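Local coordinates for protein glycosyl hydrolase family 88 (PDB 3WIW) that removes unsaturated glucuronyl residues from heparin-derived oligosaccharides, working as a hydrolase built on an alpha6/alpha6-barrel, at residues 154-159 / 220-225; 174-179 / 199-204. One frame throughout, in Å; residues are numbered along the deposited sequence. Where two conformers were deposited one is given.

Interaction 1: residues 154-159 / 220-225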
loop_
_atom_site.group_PDB
_atom_site.type_symbol
_atom_site.label_atom_id
_atom_site.label_comp_id
_atom_site.label_asym_id
_atom_site.label_seq_id
_atom_site.Cartn_x
_atom_site.Cartn_y
_atom_site.Cartn_z
ATOM N N LYS A 154 -24.860 -1.010 1.524
ATOM C CA LYS A 154 -25.476 0.298 1.489
ATOM C C LYS A 154 -25.937 0.751 2.884
ATOM O O LYS A 154 -25.879 1.932 3.211
ATOM C CB LYS A 154 -26.646 0.235 0.476
ATOM C CG LYS A 154 -27.381 1.526 0.106
ATOM C CD LYS A 154 -28.312 1.256 -1.076
ATOM C CE LYS A 154 -28.908 2.537 -1.645
ATOM N NZ LYS A 154 -29.800 2.304 -2.811
ATOM N N LYS A 155 -26.398 -0.182 3.709
ATOM C CA LYS A 155 -26.866 0.169 5.051
ATOM C C LYS A 155 -25.718 0.554 5.993
ATOM O O LYS A 155 -25.849 1.455 6.820
ATOM C CB LYS A 155 -27.708 -0.967 5.646
ATOM C CG LYS A 155 -29.001 -1.244 4.860
ATOM C CD LYS A 155 -29.808 -2.369 5.490
ATOM C CE LYS A 155 -30.848 -2.930 4.531
ATOM N NZ LYS A 155 -31.870 -1.906 4.190
ATOM N N VAL A 156 -24.591 -0.133 5.866
ATOM C CA VAL A 156 -23.409 0.197 6.649
ATOM C C VAL A 156 -22.693 1.436 6.100
ATOM O O VAL A 156 -22.101 2.221 6.860
ATOM C CB VAL A 156 -22.422 -1.001 6.709
ATOM C CG1 VAL A 156 -21.125 -0.640 7.463
ATOM C CG2 VAL A 156 -23.101 -2.185 7.360
ATOM N N GLY A 157 -22.712 1.598 4.782
ATOM C CA GLY A 157 -21.914 2.627 4.139
ATOM C C GLY A 157 -20.443 2.236 3.992
ATOM O O GLY A 157 -19.574 3.109 3.981
ATOM N N ALA A 158 -20.146 0.938 3.870
ATOM C CA ALA A 158 -18.748 0.491 3.734
ATOM C C ALA A 158 -18.678 -0.864 3.044
ATOM O O ALA A 158 -19.653 -1.622 3.024
ATOM C CB ALA A 158 -18.054 0.412 5.102
ATOM N N ILE A 159 -17.517 -1.142 2.457
ATOM C CA ILE A 159 -17.145 -2.453 1.964
ATOM C C ILE A 159 -16.790 -3.354 3.140
ATOM O O ILE A 159 -16.039 -2.957 4.042
ATOM C CB ILE A 159 -15.922 -2.336 1.039
ATOM C CG1 ILE A 159 -16.300 -1.545 -0.229
ATOM C CG2 ILE A 159 -15.352 -3.730 0.711
ATOM C CD1 ILE A 159 -15.121 -1.193 -1.091
ATOM N N ILE A 220 -13.005 -1.841 12.661
ATOM C CA ILE A 220 -14.326 -1.472 13.162
ATOM C C ILE A 220 -15.304 -2.545 12.700
ATOM O O ILE A 220 -15.343 -2.901 11.514
ATOM C CB ILE A 220 -14.764 -0.089 12.625
ATOM C CG1 ILE A 220 -13.731 0.989 13.016
ATOM C CG2 ILE A 220 -16.164 0.284 13.129
ATOM C CD1 ILE A 220 -13.615 1.242 14.508
ATOM N N SER A 221 -16.080 -3.069 13.644
ATOM C CA SER A 221 -17.135 -4.022 13.331
ATOM C C SER A 221 -18.480 -3.326 13.379
ATOM O O SER A 221 -18.789 -2.609 14.340
ATOM C CB SER A 221 -17.137 -5.196 14.302
ATOM O OG SER A 221 -18.098 -6.143 13.878
ATOM N N TYR A 222 -19.291 -3.551 12.349
ATOM C CA TYR A 222 -20.587 -2.895 12.236
ATOM C C TYR A 222 -21.757 -3.858 12.321
ATOM O O TYR A 222 -21.613 -5.056 12.053
ATOM C CB TYR A 222 -20.661 -2.211 10.875
ATOM C CG TYR A 222 -19.736 -1.028 10.682
ATOM C CD1 TYR A 222 -20.142 0.258 11.040
ATOM C CD2 TYR A 222 -18.481 -1.183 10.097
ATOM C CE1 TYR A 222 -19.320 1.359 10.820
ATOM C CE2 TYR A 222 -17.637 -0.081 9.895
ATOM C CZ TYR A 222 -18.073 1.187 10.257
ATOM O OH TYR A 222 -17.259 2.291 10.056
ATOM N N ASP A 223 -22.928 -3.316 12.642
ATOM C CA ASP A 223 -24.176 -4.046 12.551
ATOM C C ASP A 223 -24.623 -3.954 11.104
ATOM O O ASP A 223 -24.769 -2.852 10.562
ATOM C CB ASP A 223 -25.211 -3.372 13.448
ATOM C CG ASP A 223 -26.519 -4.129 13.515
ATOM O OD1 ASP A 223 -27.264 -4.164 12.508
ATOM O OD2 ASP A 223 -26.823 -4.657 14.600
ATOM N N THR A 224 -24.840 -5.098 10.465
ATOM C CA THR A 224 -25.146 -5.114 9.032
ATOM C C THR A 224 -26.474 -4.480 8.659
ATOM O O THR A 224 -26.666 -4.079 7.516
ATOM C CB THR A 224 -25.198 -6.537 8.458
ATOM O OG1 THR A 224 -26.291 -7.247 9.051
ATOM C CG2 THR A 224 -23.904 -7.268 8.707
ATOM N N LEU A 225 -27.400 -4.427 9.608
ATOM C CA LEU A 225 -28.724 -3.882 9.344
ATOM C C LEU A 225 -28.827 -2.404 9.718
ATOM O O LEU A 225 -29.350 -1.592 8.938
ATOM C CB LEU A 225 -29.779 -4.712 10.074
ATOM C CG LEU A 225 -29.983 -6.126 9.508
ATOM C CD1 LEU A 225 -31.027 -6.885 10.299
ATOM C CD2 LEU A 225 -30.370 -6.089 8.034
#
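The aromatic ring of Y222 lies between two aliphatic groups: V156 CG1 covers one face and I220 CG2, from two residues back along its own strand, covers the other. The valine methyl makes a CH-pi contact 3.8 Å from the centroid of the Y222 ring and 22° off its normal. It is shifted toward the CB end of the ring, where V156 CG1 comes within 3.5 Å of Y222 CG. At the far end of the ring the hydroxyl is hydrogen-bonded to N208.

V156 divides its two methyls between two neighbours. With CG1 anti to the backbone N (chi1 177°) and set against the ring, CG2 is left to rest on the chain just beyond the strand, where V156 CG2 sits 3.7 Å from D223 O and 3.9 Å from T224 CA. Trimming this residue to an alanine would probably leave that face of the Y222 ring without its methyl cover and open a gap beside T224.

Farther out, K155 contributes its aliphatic part: K155 CD passes 3.6 Å from L225 O, while the ammonium end leads away. The chain here makes an Asx turn, in which L225 N donates to D223 OD1 at 2.9 Å.

The 154-157 bend belongs to the hairpin of strands 152-153 and 158-159, with a G1 beta bulge at G157 and A158. Strand 219-222 is the middle one of a three-stranded antiparallel sheet, between 170-172 and 229-233, and helix 192-208 touches both partners, through H201 at A158 and T204 at Y222.

Interaction 2: residues 174-179 / 199-204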
loop_
_atom_site.group_PDB
_atom_site.type_symbol
_atom_site.label_atom_id
_atom_site.label_comp_id
_atom_site.label_asym_id
_atom_site.label_seq_id
_atom_site.Cartn_x
_atom_site.Cartn_y
_atom_site.Cartn_z
ATOM N N ASP A 174 -6.967 -0.905 6.290
ATOM C CA ASP A 174 -6.296 -1.230 5.020
ATOM C C ASP A 174 -7.270 -1.124 3.828
ATOM O O ASP A 174 -6.845 -0.916 2.688
ATOM C CB ASP A 174 -5.707 -2.649 5.016
ATOM C CG ASP A 174 -5.147 -3.119 6.369
ATOM O OD1 ASP A 174 -5.756 -2.897 7.442
ATOM O OD2 ASP A 174 -4.119 -3.825 6.324
ATOM N N ASN A 175 -8.568 -1.297 4.089
ATOM C CA ASN A 175 -9.604 -1.277 3.049
ATOM C C ASN A 175 -9.620 0.092 2.337
ATOM O O ASN A 175 -10.050 0.164 1.180
ATOM C CB ASN A 175 -10.959 -1.631 3.689
ATOM C CG ASN A 175 -12.016 -2.209 2.723
ATOM O OD1 ASN A 175 -12.775 -3.110 3.133
ATOM N ND2 ASN A 175 -12.101 -1.698 1.487
ATOM N N LEU A 176 -9.150 1.163 2.991
ATOM C CA LEU A 176 -9.033 2.452 2.282
ATOM C C LEU A 176 -8.219 2.316 0.994
ATOM O O LEU A 176 -8.497 2.990 -0.005
ATOM C CB LEU A 176 -8.427 3.548 3.165
ATOM C CG LEU A 176 -9.324 4.016 4.314
ATOM C CD1 LEU A 176 -8.450 4.754 5.326
ATOM C CD2 LEU A 176 -10.462 4.911 3.809
ATOM N N MET A 177 -7.174 1.491 1.022
ATOM C CA MET A 177 -6.277 1.388 -0.132
ATOM C C MET A 177 -7.001 0.784 -1.316
ATOM O O MET A 177 -6.721 1.141 -2.463
ATOM C CB MET A 177 -5.056 0.546 0.232
ATOM C CG MET A 177 -4.242 1.135 1.384
ATOM S SD MET A 177 -3.457 2.704 0.979
ATOM C CE MET A 177 -2.277 2.127 -0.254
ATOM N N ASN A 178 -7.911 -0.149 -1.032
ATOM C CA ASN A 178 -8.680 -0.838 -2.059
ATOM C C ASN A 178 -9.728 0.047 -2.733
ATOM O O ASN A 178 -10.285 -0.328 -3.744
ATOM C CB ASN A 178 -9.267 -2.105 -1.451
ATOM C CG ASN A 178 -8.210 -3.144 -1.205
ATOM O OD1 ASN A 178 -7.498 -3.531 -2.128
ATOM N ND2 ASN A 178 -8.075 -3.595 0.044
ATOM N N LEU A 179 -10.000 1.225 -2.176
ATOM C CA LEU A 179 -10.917 2.177 -2.805
ATOM C C LEU A 179 -10.393 2.738 -4.122
ATOM O O LEU A 179 -11.190 3.086 -4.994
ATOM C CB LEU A 179 -11.256 3.321 -1.855
ATOM C CG LEU A 179 -11.831 2.906 -0.505
ATOM C CD1 LEU A 179 -12.193 4.159 0.273
ATOM C CD2 LEU A 179 -13.006 1.937 -0.648
ATOM N N LYS A 199 -16.404 6.438 -2.298
ATOM C CA LYS A 199 -16.374 7.698 -1.571
ATOM C C LYS A 199 -17.127 7.557 -0.246
ATOM O O LYS A 199 -16.659 8.007 0.800
ATOM C CB LYS A 199 -16.975 8.827 -2.409
ATOM C CG LYS A 199 -16.852 10.156 -1.682
ATOM C CD LYS A 199 -17.312 11.347 -2.512
ATOM C CE LYS A 199 -16.949 12.624 -1.754
ATOM N NZ LYS A 199 -17.407 13.828 -2.484
ATOM N N THR A 200 -18.268 6.883 -0.274
ATOM C CA THR A 200 -19.027 6.625 0.963
ATOM C C THR A 200 -18.200 5.830 1.984
ATOM O O THR A 200 -18.179 6.164 3.171
ATOM C CB THR A 200 -20.342 5.904 0.669
ATOM O OG1 THR A 200 -21.144 6.747 -0.161
ATOM C CG2 THR A 200 -21.106 5.611 1.969
ATOM N N HIS A 201 -17.499 4.799 1.525
ATOM C CA HIS A 201 -16.626 4.036 2.414
ATOM C C HIS A 201 -15.609 4.958 3.103
ATOM O O HIS A 201 -15.382 4.863 4.318
ATOM C CB HIS A 201 -15.914 2.927 1.632
ATOM C CG HIS A 201 -15.056 2.054 2.482
ATOM N ND1 HIS A 201 -15.366 0.725 2.723
ATOM C CD2 HIS A 201 -13.921 2.308 3.182
ATOM C CE1 HIS A 201 -14.459 0.206 3.522
ATOM N NE2 HIS A 201 -13.561 1.141 3.809
ATOM N N ALA A 202 -14.987 5.848 2.334
ATOM C CA ALA A 202 -14.005 6.776 2.887
ATOM C C ALA A 202 -14.647 7.702 3.926
ATOM O O ALA A 202 -14.017 8.003 4.957
ATOM C CB ALA A 202 -13.338 7.584 1.770
ATOM N N VAL A 203 -15.853 8.181 3.664
ATOM C CA VAL A 203 -16.547 9.044 4.625
ATOM C C VAL A 203 -16.902 8.288 5.912
ATOM O O VAL A 203 -16.622 8.762 7.024
ATOM C CB VAL A 203 -17.796 9.703 3.988
ATOM C CG1 VAL A 203 -18.583 10.464 5.040
ATOM C CG2 VAL A 203 -17.373 10.649 2.858
ATOM N N THR A 204 -17.475 7.093 5.774
ATOM C CA THR A 204 -17.830 6.279 6.933
ATOM C C THR A 204 -16.570 5.979 7.784
ATOM O O THR A 204 -16.586 6.084 9.012
ATOM C CB THR A 204 -18.443 4.968 6.436
ATOM O OG1 THR A 204 -19.593 5.270 5.631
ATOM C CG2 THR A 204 -18.835 4.047 7.595
#
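Aromatic contacts come first, and they centre on the imidazole of H201, which reaches across from helix 192-208 toward helix 175-188. L179 CD2 lies over one face of the H201 ring in a CH-pi contact, 4.1 Å from the centroid and 28° off the normal, and its closest ring atom is H201 CG at 3.7 Å. The N175 and H201 side chains cross at about a right angle, yet the amide plane is turned only 37° from the ring plane; the approach is oblique, with N175 CG 3.5 Å from H201 CE1. L176 CD2 is near the ring plane, at the CD2 edge. Because CG of H201 is anti to its backbone N (chi1 -177°), the ring extends out from its helix into this group of side chains.

The apolar contacts lie beside the ring. L179 CD1 packs 3.9 Å from A202 CB, and L176 CD2 reaches 4.1 Å from A202 CA. The small alanine lets both leucines come up to the backbone of the second helix; the axes of 175-179 and 199-204 approach to 9.8 Å and run nearly antiparallel.

Polar bonding is directed outside the pair. H201 ND1 accepts from the backbone N of I159, which satisfies this buried nitrogen and helps fix the ring's rotation. D174, at the start of the first segment, is the predicted proton donor; its carboxylate is hydrogen-bonded to H218 and, weakly, to W250. N178 ND2 is hydrogen-bonded to OD1 of D116, the predicted nucleophile.

Between these segments the contact is van der Waals and CH-pi in kind, while the hydrogen bonds of D174 and N178 point to the predicted catalytic side, consistent with a second layer of packing behind the active site.

The centres of interactions 1 and 2 are 12 Å apart, on the same side of the chain's centre. Along the sequence interaction 2 is nested within interaction 1: after 154-159 come 174-179 and 199-204 on helices 175-188 and 192-208, and the chain then returns through strand 219-222. The two also touch directly: G157 O and T204 OG1 are 2.7 Å apart in a probable hydrogen bond. Helix 192-208 thus links the buried contact between helices 175-188 and 192-208, which includes the predicted proton donor D174 in its first segment, with the hairpin and three-stranded sheet farther out, away from the annotated sites.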